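Local coordinates for protein aldehyde dehydrogenase (Burkholderia vietnamiensis, PDB 5KF0) that probably oxidises aldehydes to carboxylic acids with a nicotinamide coenzyme, and binds NADPH, at residues A75-C80 with A175-C180; R83-F88 with T116-S121; E272-V277 with Y306-D311; Y276-L281 with V314-S319. All coordinates share one frame; numbering follows the deposited sequence. Where two conformers were deposited one is given.

Interaction 1 of 4, residues A75-C80 with A175-C180; sequences AVLDHC and ALAAGC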
# COMPACT_ATOMS: atom_id res chain seq x y z
N ALA A 75 12.48 12.08 -17.22
CA ALA A 75 12.72 13.05 -18.29
C ALA A 75 12.82 12.38 -19.65
O ALA A 75 12.38 12.94 -20.66
CB ALA A 75 13.98 13.86 -17.98
N VAL A 76 13.44 11.19 -19.69
CA VAL A 76 13.50 10.43 -20.94
C VAL A 76 12.10 10.09 -21.41
O VAL A 76 11.76 10.28 -22.59
CB VAL A 76 14.35 9.16 -20.74
CG1 VAL A 76 14.17 8.22 -21.92
CG2 VAL A 76 15.83 9.53 -20.58
N LEU A 77 11.25 9.61 -20.50
CA LEU A 77 9.88 9.26 -20.87
C LEU A 77 9.10 10.49 -21.33
O LEU A 77 8.33 10.42 -22.29
CB LEU A 77 9.19 8.58 -19.69
CG LEU A 77 9.78 7.19 -19.41
CD1 LEU A 77 9.49 6.72 -17.97
CD2 LEU A 77 9.27 6.17 -20.42
N ASP A 78 9.30 11.63 -20.65
CA ASP A 78 8.61 12.86 -21.04
C ASP A 78 9.05 13.33 -22.41
O ASP A 78 8.23 13.87 -23.17
CB ASP A 78 8.87 13.97 -20.02
CG ASP A 78 8.24 13.69 -18.68
OD1 ASP A 78 7.26 12.92 -18.63
OD2 ASP A 78 8.72 14.26 -17.67
N HIS A 79 10.34 13.17 -22.75
CA HIS A 79 10.80 13.50 -24.09
C HIS A 79 10.06 12.68 -25.14
O HIS A 79 9.66 13.20 -26.19
CB HIS A 79 12.29 13.25 -24.24
CG HIS A 79 12.81 13.57 -25.61
ND1 HIS A 79 13.04 14.86 -26.04
CD2 HIS A 79 13.12 12.77 -26.66
CE1 HIS A 79 13.47 14.84 -27.29
NE2 HIS A 79 13.55 13.58 -27.68
N CYS A 80 9.89 11.38 -24.87
CA CYS A 80 9.13 10.51 -25.77
C CYS A 80 7.70 11.01 -25.93
O CYS A 80 7.20 11.12 -27.06
CB CYS A 80 9.13 9.08 -25.24
SG CYS A 80 10.76 8.28 -25.33
N ALA A 175 10.29 -0.53 -18.79
CA ALA A 175 11.71 -0.84 -18.69
C ALA A 175 12.52 0.42 -18.41
O ALA A 175 13.42 0.41 -17.57
CB ALA A 175 12.20 -1.50 -19.98
N LEU A 176 12.19 1.53 -19.10
CA LEU A 176 12.88 2.79 -18.85
C LEU A 176 12.59 3.31 -17.44
O LEU A 176 13.50 3.78 -16.74
CB LEU A 176 12.48 3.82 -19.90
CG LEU A 176 12.91 3.48 -21.33
CD1 LEU A 176 12.15 4.34 -22.33
CD2 LEU A 176 14.41 3.68 -21.49
N ALA A 177 11.33 3.21 -17.01
CA ALA A 177 10.97 3.62 -15.66
C ALA A 177 11.72 2.81 -14.62
O ALA A 177 12.16 3.35 -13.59
CB ALA A 177 9.46 3.47 -15.44
N ALA A 178 11.88 1.51 -14.86
CA ALA A 178 12.52 0.61 -13.90
C ALA A 178 14.04 0.66 -13.96
O ALA A 178 14.69 0.22 -13.01
CB ALA A 178 12.07 -0.83 -14.14
N GLY A 179 14.61 1.16 -15.05
CA GLY A 179 16.05 1.22 -15.18
C GLY A 179 16.70 0.01 -15.82
O GLY A 179 17.86 -0.27 -15.53
N CYS A 180 15.97 -0.71 -16.71
CA CYS A 180 16.49 -1.91 -17.37
C CYS A 180 16.93 -1.60 -18.79
O CYS A 180 16.13 -1.05 -19.56
CB CYS A 180 15.41 -3.00 -17.45
SG CYS A 180 14.93 -3.72 -15.91

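Interaction 2 of 4, residues R83-F88 with T116-S121; sequences RFRERF and TFRVAS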
# COMPACT_ATOMS: atom_id res chain seq x y z
N ARG A 83 7.58 14.08 -28.12
CA ARG A 83 7.90 13.84 -29.53
C ARG A 83 6.82 13.01 -30.21
O ARG A 83 6.56 13.21 -31.40
CB ARG A 83 9.27 13.17 -29.65
CG ARG A 83 10.44 14.06 -29.19
CD ARG A 83 10.82 15.14 -30.23
NE ARG A 83 11.54 14.53 -31.34
CZ ARG A 83 11.20 14.64 -32.62
NH1 ARG A 83 10.16 15.38 -32.98
NH2 ARG A 83 11.92 14.02 -33.54
N PHE A 84 6.18 12.09 -29.49
CA PHE A 84 5.08 11.33 -30.08
C PHE A 84 3.91 12.25 -30.41
O PHE A 84 3.25 12.09 -31.44
CB PHE A 84 4.63 10.20 -29.15
CG PHE A 84 5.68 9.16 -28.86
CD1 PHE A 84 6.77 8.96 -29.72
CD2 PHE A 84 5.59 8.37 -27.72
CE1 PHE A 84 7.74 8.00 -29.43
CE2 PHE A 84 6.54 7.41 -27.42
CZ PHE A 84 7.61 7.21 -28.28
N ARG A 85 3.65 13.23 -29.55
CA ARG A 85 2.63 14.23 -29.86
C ARG A 85 3.01 15.04 -31.09
O ARG A 85 2.17 15.31 -31.96
CB ARG A 85 2.41 15.15 -28.67
CG ARG A 85 1.70 14.49 -27.50
CD ARG A 85 1.69 15.39 -26.29
NE ARG A 85 0.80 14.84 -25.27
CZ ARG A 85 0.86 15.16 -23.98
NH1 ARG A 85 1.77 16.02 -23.56
NH2 ARG A 85 0.01 14.61 -23.13
N GLU A 86 4.29 15.44 -31.18
CA GLU A 86 4.74 16.19 -32.35
C GLU A 86 4.61 15.38 -33.63
O GLU A 86 4.29 15.93 -34.69
CB GLU A 86 6.20 16.63 -32.16
CG GLU A 86 6.39 17.77 -31.18
CD GLU A 86 7.85 18.15 -31.00
OE1 GLU A 86 8.71 17.58 -31.71
OE2 GLU A 86 8.13 19.02 -30.15
N ARG A 87 4.84 14.07 -33.55
CA ARG A 87 4.88 13.20 -34.71
C ARG A 87 3.63 12.33 -34.82
O ARG A 87 3.67 11.25 -35.42
CB ARG A 87 6.15 12.34 -34.67
CG ARG A 87 7.42 13.20 -34.66
CD ARG A 87 8.69 12.38 -34.49
NE ARG A 87 8.97 11.55 -35.66
CZ ARG A 87 10.12 10.92 -35.87
NH1 ARG A 87 11.11 11.04 -35.00
NH2 ARG A 87 10.29 10.20 -36.97
N PHE A 88 2.52 12.83 -34.27
CA PHE A 88 1.30 12.03 -34.14
C PHE A 88 0.81 11.51 -35.49
O PHE A 88 0.55 10.31 -35.64
CB PHE A 88 0.22 12.89 -33.47
CG PHE A 88 -1.04 12.15 -33.13
CD1 PHE A 88 -1.23 11.62 -31.86
CD2 PHE A 88 -2.04 11.99 -34.08
CE1 PHE A 88 -2.39 10.94 -31.55
CE2 PHE A 88 -3.21 11.31 -33.76
CZ PHE A 88 -3.38 10.78 -32.51
N THR A 116 0.35 5.43 -22.53
CA THR A 116 1.18 4.43 -21.86
C THR A 116 2.50 5.02 -21.38
O THR A 116 2.92 4.78 -20.25
CB THR A 116 1.40 3.24 -22.80
OG1 THR A 116 0.12 2.65 -23.11
CG2 THR A 116 2.31 2.17 -22.18
N PHE A 117 3.16 5.81 -22.23
CA PHE A 117 4.38 6.48 -21.79
C PHE A 117 4.12 7.49 -20.68
O PHE A 117 4.97 7.67 -19.80
CB PHE A 117 5.09 7.15 -22.97
CG PHE A 117 6.04 6.23 -23.69
CD1 PHE A 117 5.55 5.22 -24.51
CD2 PHE A 117 7.41 6.38 -23.54
CE1 PHE A 117 6.44 4.35 -25.16
CE2 PHE A 117 8.30 5.52 -24.20
CZ PHE A 117 7.81 4.51 -25.01
N ARG A 118 2.96 8.16 -20.70
CA ARG A 118 2.68 9.12 -19.65
C ARG A 118 2.47 8.42 -18.30
O ARG A 118 2.94 8.92 -17.27
CB ARG A 118 1.46 9.97 -20.00
CG ARG A 118 1.19 10.99 -18.92
CD ARG A 118 0.26 12.08 -19.35
NE ARG A 118 0.28 13.12 -18.33
CZ ARG A 118 -0.46 14.22 -18.35
NH1 ARG A 118 -1.31 14.45 -19.35
NH2 ARG A 118 -0.34 15.09 -17.36
N VAL A 119 1.78 7.27 -18.29
CA VAL A 119 1.67 6.52 -17.04
C VAL A 119 3.05 6.12 -16.54
O VAL A 119 3.35 6.21 -15.34
CB VAL A 119 0.77 5.27 -17.21
CG1 VAL A 119 0.74 4.45 -15.92
CG2 VAL A 119 -0.63 5.65 -17.61
N ALA A 120 3.92 5.67 -17.45
CA ALA A 120 5.27 5.30 -17.06
C ALA A 120 6.04 6.49 -16.50
O ALA A 120 6.79 6.34 -15.53
CB ALA A 120 6.02 4.68 -18.23
N SER A 121 5.88 7.68 -17.10
CA SER A 121 6.53 8.87 -16.57
C SER A 121 6.13 9.13 -15.13
O SER A 121 6.97 9.46 -14.29
CB SER A 121 6.20 10.08 -17.45
OG SER A 121 6.55 11.29 -16.78

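Interaction 3 of 4, residues E272-V277 with Y306-D311; sequences EQLDYV and YDTLRD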
# COMPACT_ATOMS: atom_id res chain seq x y z
N GLU A 272 -33.58 -2.09 -22.23
CA GLU A 272 -33.63 -0.64 -22.43
C GLU A 272 -32.33 -0.06 -22.98
O GLU A 272 -32.33 1.10 -23.41
CB GLU A 272 -33.98 0.05 -21.11
CG GLU A 272 -35.39 -0.26 -20.62
CD GLU A 272 -36.45 0.25 -21.58
OE1 GLU A 272 -36.33 1.39 -22.06
OE2 GLU A 272 -37.41 -0.51 -21.85
N GLN A 273 -31.21 -0.78 -22.96
CA GLN A 273 -30.01 -0.23 -23.56
C GLN A 273 -29.44 -1.15 -24.64
O GLN A 273 -28.23 -1.22 -24.85
CB GLN A 273 -28.95 0.12 -22.51
CG GLN A 273 -28.42 -1.02 -21.65
CD GLN A 273 -27.17 -0.59 -20.88
OE1 GLN A 273 -26.93 0.61 -20.69
NE2 GLN A 273 -26.34 -1.56 -20.45
N LEU A 274 -30.33 -1.82 -25.38
CA LEU A 274 -29.87 -2.74 -26.42
C LEU A 274 -29.07 -2.02 -27.50
O LEU A 274 -28.12 -2.59 -28.04
CB LEU A 274 -31.05 -3.49 -27.03
CG LEU A 274 -31.46 -4.76 -26.28
CD1 LEU A 274 -32.57 -5.48 -27.03
CD2 LEU A 274 -30.27 -5.68 -26.03
N ASP A 275 -29.44 -0.79 -27.86
CA ASP A 275 -28.68 -0.09 -28.89
C ASP A 275 -27.24 0.16 -28.44
O ASP A 275 -26.30 0.03 -29.22
CB ASP A 275 -29.35 1.22 -29.29
CG ASP A 275 -30.61 1.01 -30.13
OD1 ASP A 275 -30.75 -0.07 -30.74
OD2 ASP A 275 -31.45 1.92 -30.17
N TYR A 276 -27.06 0.52 -27.16
CA TYR A 276 -25.72 0.68 -26.62
C TYR A 276 -24.97 -0.64 -26.65
O TYR A 276 -23.81 -0.71 -27.08
CB TYR A 276 -25.78 1.21 -25.18
CG TYR A 276 -24.48 0.99 -24.42
CD1 TYR A 276 -24.38 -0.00 -23.45
CD2 TYR A 276 -23.35 1.76 -24.69
CE1 TYR A 276 -23.18 -0.22 -22.77
CE2 TYR A 276 -22.16 1.56 -24.01
CZ TYR A 276 -22.08 0.57 -23.05
OH TYR A 276 -20.89 0.36 -22.40
N VAL A 277 -25.62 -1.71 -26.19
CA VAL A 277 -24.99 -3.03 -26.16
C VAL A 277 -24.56 -3.45 -27.56
O VAL A 277 -23.42 -3.86 -27.78
CB VAL A 277 -25.96 -4.06 -25.54
CG1 VAL A 277 -25.40 -5.48 -25.66
CG2 VAL A 277 -26.23 -3.68 -24.06
N TYR A 306 -32.96 -12.32 -27.11
CA TYR A 306 -32.14 -12.83 -28.20
C TYR A 306 -32.61 -12.33 -29.56
O TYR A 306 -31.81 -11.85 -30.37
CB TYR A 306 -32.12 -14.36 -28.15
CG TYR A 306 -31.20 -15.00 -29.17
CD1 TYR A 306 -29.89 -15.33 -28.84
CD2 TYR A 306 -31.65 -15.29 -30.46
CE1 TYR A 306 -29.05 -15.92 -29.76
CE2 TYR A 306 -30.81 -15.87 -31.38
CZ TYR A 306 -29.51 -16.19 -31.03
OH TYR A 306 -28.68 -16.78 -31.95
N ASP A 307 -33.91 -12.46 -29.85
CA ASP A 307 -34.39 -12.13 -31.20
C ASP A 307 -34.24 -10.64 -31.49
O ASP A 307 -33.86 -10.26 -32.60
CB ASP A 307 -35.84 -12.55 -31.38
CG ASP A 307 -36.01 -14.05 -31.45
OD1 ASP A 307 -35.00 -14.76 -31.58
OD2 ASP A 307 -37.16 -14.51 -31.38
N THR A 308 -34.53 -9.78 -30.51
CA THR A 308 -34.41 -8.34 -30.75
C THR A 308 -32.95 -7.93 -30.89
O THR A 308 -32.59 -7.15 -31.79
CB THR A 308 -35.09 -7.56 -29.64
OG1 THR A 308 -36.47 -7.93 -29.59
CG2 THR A 308 -34.98 -6.07 -29.91
N LEU A 309 -32.08 -8.44 -30.01
CA LEU A 309 -30.66 -8.15 -30.15
C LEU A 309 -30.13 -8.65 -31.48
O LEU A 309 -29.35 -7.96 -32.15
CB LEU A 309 -29.87 -8.76 -28.99
CG LEU A 309 -28.38 -8.43 -28.97
CD1 LEU A 309 -27.86 -8.32 -27.54
CD2 LEU A 309 -27.57 -9.48 -29.73
N ARG A 310 -30.53 -9.86 -31.87
CA ARG A 310 -30.05 -10.42 -33.13
C ARG A 310 -30.39 -9.51 -34.30
O ARG A 310 -29.52 -9.20 -35.13
CB ARG A 310 -30.63 -11.82 -33.36
CG ARG A 310 -30.21 -12.44 -34.69
CD ARG A 310 -30.79 -13.84 -34.87
NE ARG A 310 -32.25 -13.82 -34.96
CZ ARG A 310 -33.02 -14.89 -34.86
NH1 ARG A 310 -32.47 -16.09 -34.67
NH2 ARG A 310 -34.33 -14.78 -34.96
N ASP A 311 -31.64 -9.05 -34.38
CA ASP A 311 -32.04 -8.16 -35.47
C ASP A 311 -31.19 -6.90 -35.48
O ASP A 311 -30.73 -6.45 -36.54
CB ASP A 311 -33.52 -7.79 -35.35
CG ASP A 311 -34.44 -8.95 -35.62
OD1 ASP A 311 -33.97 -9.99 -36.14
OD2 ASP A 311 -35.65 -8.82 -35.33

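Interaction 4 of 4, residues Y276-L281 with V314-S319; sequences YVVDRL and VAKTRS. With MPD ((4S)-2-methyl-2,4-pentanediol), chain I.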
# COMPACT_ATOMS: atom_id res chain seq x y z
N TYR A 276 -27.06 0.52 -27.16
CA TYR A 276 -25.72 0.68 -26.62
C TYR A 276 -24.97 -0.64 -26.65
O TYR A 276 -23.81 -0.71 -27.08
CB TYR A 276 -25.78 1.21 -25.18
CG TYR A 276 -24.48 0.99 -24.42
CD1 TYR A 276 -24.38 -0.00 -23.45
CD2 TYR A 276 -23.35 1.76 -24.69
CE1 TYR A 276 -23.18 -0.22 -22.77
CE2 TYR A 276 -22.16 1.56 -24.01
CZ TYR A 276 -22.08 0.57 -23.05
OH TYR A 276 -20.89 0.36 -22.40
N VAL A 277 -25.62 -1.71 -26.19
CA VAL A 277 -24.99 -3.03 -26.16
C VAL A 277 -24.56 -3.45 -27.56
O VAL A 277 -23.42 -3.86 -27.78
CB VAL A 277 -25.96 -4.06 -25.54
CG1 VAL A 277 -25.40 -5.48 -25.66
CG2 VAL A 277 -26.23 -3.68 -24.06
N VAL A 278 -25.48 -3.33 -28.52
CA VAL A 278 -25.19 -3.72 -29.90
C VAL A 278 -24.03 -2.90 -30.46
O VAL A 278 -23.16 -3.44 -31.15
CB VAL A 278 -26.46 -3.58 -30.75
CG1 VAL A 278 -26.13 -3.56 -32.25
CG2 VAL A 278 -27.42 -4.71 -30.42
N ASP A 279 -23.98 -1.60 -30.15
CA ASP A 279 -22.87 -0.78 -30.64
C ASP A 279 -21.54 -1.27 -30.08
O ASP A 279 -20.55 -1.36 -30.82
CB ASP A 279 -23.11 0.69 -30.28
CG ASP A 279 -22.05 1.60 -30.87
OD1 ASP A 279 -22.00 1.74 -32.11
OD2 ASP A 279 -21.26 2.17 -30.09
N ARG A 280 -21.50 -1.63 -28.79
CA ARG A 280 -20.25 -2.09 -28.19
C ARG A 280 -19.88 -3.49 -28.66
O ARG A 280 -18.69 -3.80 -28.83
CB ARG A 280 -20.35 -2.02 -26.67
CG ARG A 280 -20.55 -0.59 -26.13
CD ARG A 280 -19.45 0.31 -26.65
NE ARG A 280 -18.18 0.02 -26.00
CZ ARG A 280 -16.99 0.45 -26.42
NH1 ARG A 280 -16.90 1.17 -27.54
NH2 ARG A 280 -15.90 0.15 -25.73
N LEU A 281 -20.88 -4.36 -28.88
CA LEU A 281 -20.59 -5.68 -29.44
C LEU A 281 -19.98 -5.57 -30.83
O LEU A 281 -19.00 -6.25 -31.14
CB LEU A 281 -21.87 -6.52 -29.50
CG LEU A 281 -22.48 -6.96 -28.16
CD1 LEU A 281 -23.88 -7.54 -28.37
CD2 LEU A 281 -21.56 -8.00 -27.49
N VAL A 314 -27.48 -7.77 -36.44
CA VAL A 314 -27.38 -8.04 -37.88
C VAL A 314 -27.37 -6.73 -38.66
O VAL A 314 -26.53 -6.51 -39.54
CB VAL A 314 -28.51 -8.97 -38.33
CG1 VAL A 314 -28.68 -8.96 -39.85
CG2 VAL A 314 -28.25 -10.39 -37.84
N ALA A 315 -28.27 -5.81 -38.31
CA ALA A 315 -28.33 -4.53 -39.01
C ALA A 315 -27.06 -3.72 -38.78
O ALA A 315 -26.51 -3.12 -39.71
CB ALA A 315 -29.55 -3.74 -38.57
N LYS A 316 -26.58 -3.69 -37.53
CA LYS A 316 -25.36 -2.94 -37.23
C LYS A 316 -24.17 -3.54 -37.97
O LYS A 316 -23.38 -2.81 -38.58
CB LYS A 316 -25.12 -2.93 -35.72
CG LYS A 316 -23.88 -2.16 -35.28
CD LYS A 316 -24.10 -0.66 -35.45
CE LYS A 316 -22.87 0.13 -35.04
NZ LYS A 316 -23.14 1.59 -35.16
N THR A 317 -24.05 -4.87 -37.97
CA THR A 317 -22.93 -5.53 -38.63
C THR A 317 -22.93 -5.25 -40.13
O THR A 317 -21.88 -4.99 -40.72
CB THR A 317 -22.98 -7.04 -38.36
OG1 THR A 317 -22.87 -7.28 -36.96
CG2 THR A 317 -21.84 -7.78 -39.09
N ARG A 318 -24.11 -5.30 -40.75
CA ARG A 318 -24.20 -5.01 -42.17
C ARG A 318 -23.83 -3.56 -42.48
O ARG A 318 -23.41 -3.26 -43.60
CB ARG A 318 -25.61 -5.32 -42.67
CG ARG A 318 -25.90 -6.80 -42.75
CD ARG A 318 -27.34 -7.08 -43.14
NE ARG A 318 -27.51 -8.49 -43.48
CZ ARG A 318 -28.68 -9.12 -43.50
NH1 ARG A 318 -29.80 -8.46 -43.18
NH2 ARG A 318 -28.73 -10.40 -43.82
N SER A 319 -23.98 -2.66 -41.51
CA SER A 319 -23.72 -1.25 -41.76
C SER A 319 -22.24 -0.89 -41.75
O SER A 319 -21.89 0.22 -42.17
CB SER A 319 -24.45 -0.38 -40.73
OG SER A 319 -23.80 -0.43 -39.46
C1 MPD I . -17.37 3.51 -34.92
C2 MPD I . -18.45 3.12 -35.92
O2 MPD I . -17.87 3.16 -37.25
CM MPD I . -19.61 4.11 -35.89
C3 MPD I . -18.94 1.70 -35.66
C4 MPD I . -19.22 1.44 -34.18
O4 MPD I . -20.46 2.00 -33.83
C5 MPD I . -19.25 -0.05 -33.91

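Interaction 1 of 4, residues A75-C80 with A175-C180
Leu77 and Leu176 use the same first torsion, with CG beside the backbone N and trans to the carbonyl carbon (chi1 -69° and -65°), and this aims both side chains toward the interface between helices 70-86 and 164-178. They cross obliquely there. The CD2 branch of Leu77 lies 3.9 Å from Leu176 CD1 and 4.0 Å from Leu176 CB, so it rests against both the base and the end of its partner. The other branch, Leu77 CD1, reaches Ala177, 4.1 Å from its CB. Val76 adds a looser touch, its CG1 being 4.4 Å from Leu176 CD1. All four residues are buried, no hydrogen bond joins the segments, and the 7.4 Å between the CA atoms of Leu77 and Leu176 fits a close approach of two helices. Leu201 and Leu206 extend the apolar cluster. Just beyond the contact Gly179, with positive phi, is C-prime of a Schellman motif: Cys180 N reaches Ala175 O at 2.9 Å. The helix thus ended connects parallel neighbouring strands 155-158 and 182-185, a beta-alpha-beta crossover of the Rossmann-like coenzyme-binding domain.

Interaction 2 of 4, residues R83-F88 with T116-S121
Phe84 and Phe117 make a T-shaped (edge-to-face) stack that joins helix 70-86 to helix 103-123. Along the first segment, Arg83 comes first and is turned to its own helix: its NH1 donates to Glu86 OE1 at 2.9 Å in a salt bridge, while Arg83 NH2 pairs with Glu203. Next is Phe84, the main contributor. With CG beside the backbone N (chi1 -62°), its ring is directed at helix 103-123, and the ring edge meets the face of Phe117. Three measurements establish the T: the planes stand at 88°, the ring centroids are 5.1 Å apart, and Phe84 CE2 lies 3.7 Å above the Phe117 plane, over the ring centre. Val200 of helix 192-202 also packs on Phe84. Arg85 follows at the solvent side, its chain extended from CG to NE. Its NH2 is 4.0 Å from Arg118 NH1, a like-charge approach with the guanidinium planes almost perpendicular, but both values are doubtful because Arg118 has two conformers. The stronger partner of Arg118 is Asp78 of the second subunit, a salt bridge that probably offsets the proximity of Arg85. Arg87 leaves helical angles after helix 70-86 and stands at the N-cap position of helix 88-99; the last full turn is closed by Arg87 N, which donates to Arg83 O at 2.9 Å.

Interaction 3 of 4, residues E272-V277 with Y306-D311
Leu274 and Leu309 pack where helices 274-286 and 306-319 lie side by side against the large mixed sheet of what is the catalytic domain in the aldehyde dehydrogenase family. The first of these helices links the parallel, adjacent strands 263-266 and 298-302, a beta-alpha-beta crossover, and the second follows directly after strand 298-302.

Leu274 contributes one methyl to each of two partners. Its CD2 is 3.9 Å from Leu309 CD1, and its CD1 is 3.8 Å from Thr308 CG2; in both pairs the side chains run roughly at right angles. Thr308 presents its methyl instead of its hydroxyl because CG2 is trans to the backbone N, whereas OG1 (chi1 -59°) sits beside that nitrogen. Leu309 likewise has CG trans to its N, with chi1 -176°, and its chi2 of 147° is some way from a staggered value. From this position the same CD1 also lies 4.2 Å from Val277 CG1, one turn along the first helix. No hydrogen bond crosses between the segments: methyl contacts carry the whole interface, and the CA atoms of Leu274 and Leu309 come within 6.6 Å.

A polar link lies just beyond it, where Asp275 forms a salt bridge with Lys312 in the next turn of the second helix. Tyr276 makes a cation-pi contact with Arg485 of the third subunit. Beneath the two helices, Val277 and Leu309 both rest on Val266 of strand 263-266, and Leu309 also touches Val301 of strand 298-302.

Interaction 4 of 4, residues Y276-L281 with V314-S319
Within 314-319, Val278 and Asp279 both meet Lys316, one at its base and the other at its end. At the base, Val278 CG1 is 3.7 Å from Lys316 CB and 4.0 Å from Lys316 CG, an apolar contact in which the two side chains slide past each other in opposite directions. At the other end, Lys316 NZ lies 3.3 Å from Asp279 OD1, a salt bridge whose hydrogen bond is weak. The torsions account for this double use: Lys316 leaves with CG trans to its backbone N and then bends at chi2 (72°), and Asp279 also has CG trans to its N (chi1 -175°). A molecule of 2-methyl-2,4-pentanediol, probably from the crystallisation liquor, lies beside the pair: Lys316 NZ donates to its O4 at 3.0 Å, while the 2.3 Å from that O4 to Asp279 OD1 is too short to be relied on, so a bridge through the diol is doubtful.

Farther out, the backbone carbonyl of Lys316 accepts twice from Ser319, from OG at 2.6 Å and from N at 3.0 Å. Val278 continues inward onto Leu309 and Leu313, and Ala282, one turn after Val278, also packs on Lys316. Arg280 packs on Arg483 of the third subunit. The two helices lie side by side on the large mixed sheet of the family's catalytic domain, helix 274-286 being the beta-alpha-beta crossover between parallel strands 263-266 and 298-302.

The four contacts form two pairs on different parts of the chain: the centres of interactions 1 and 3 are about 45 Å apart. Interactions 1 and 2 share helix 70-86 and touch, Leu77 and Cys80 packing on Phe117 while Asp78 OD1 probably bonds Ser121 OG at 2.6 Å. Interactions 3 and 4 are successive turns of one helix pair, joined where Leu309 meets Val278 and Leu281. Within each pair one contact is buried and purely apolar (1 and 3), and the other is partly buried and reaches a charged, more exposed edge (2 and 4). The charges differ: arginines approach in 83-88 with 116-121, whereas opposite charges pair in 276-281 with 314-319.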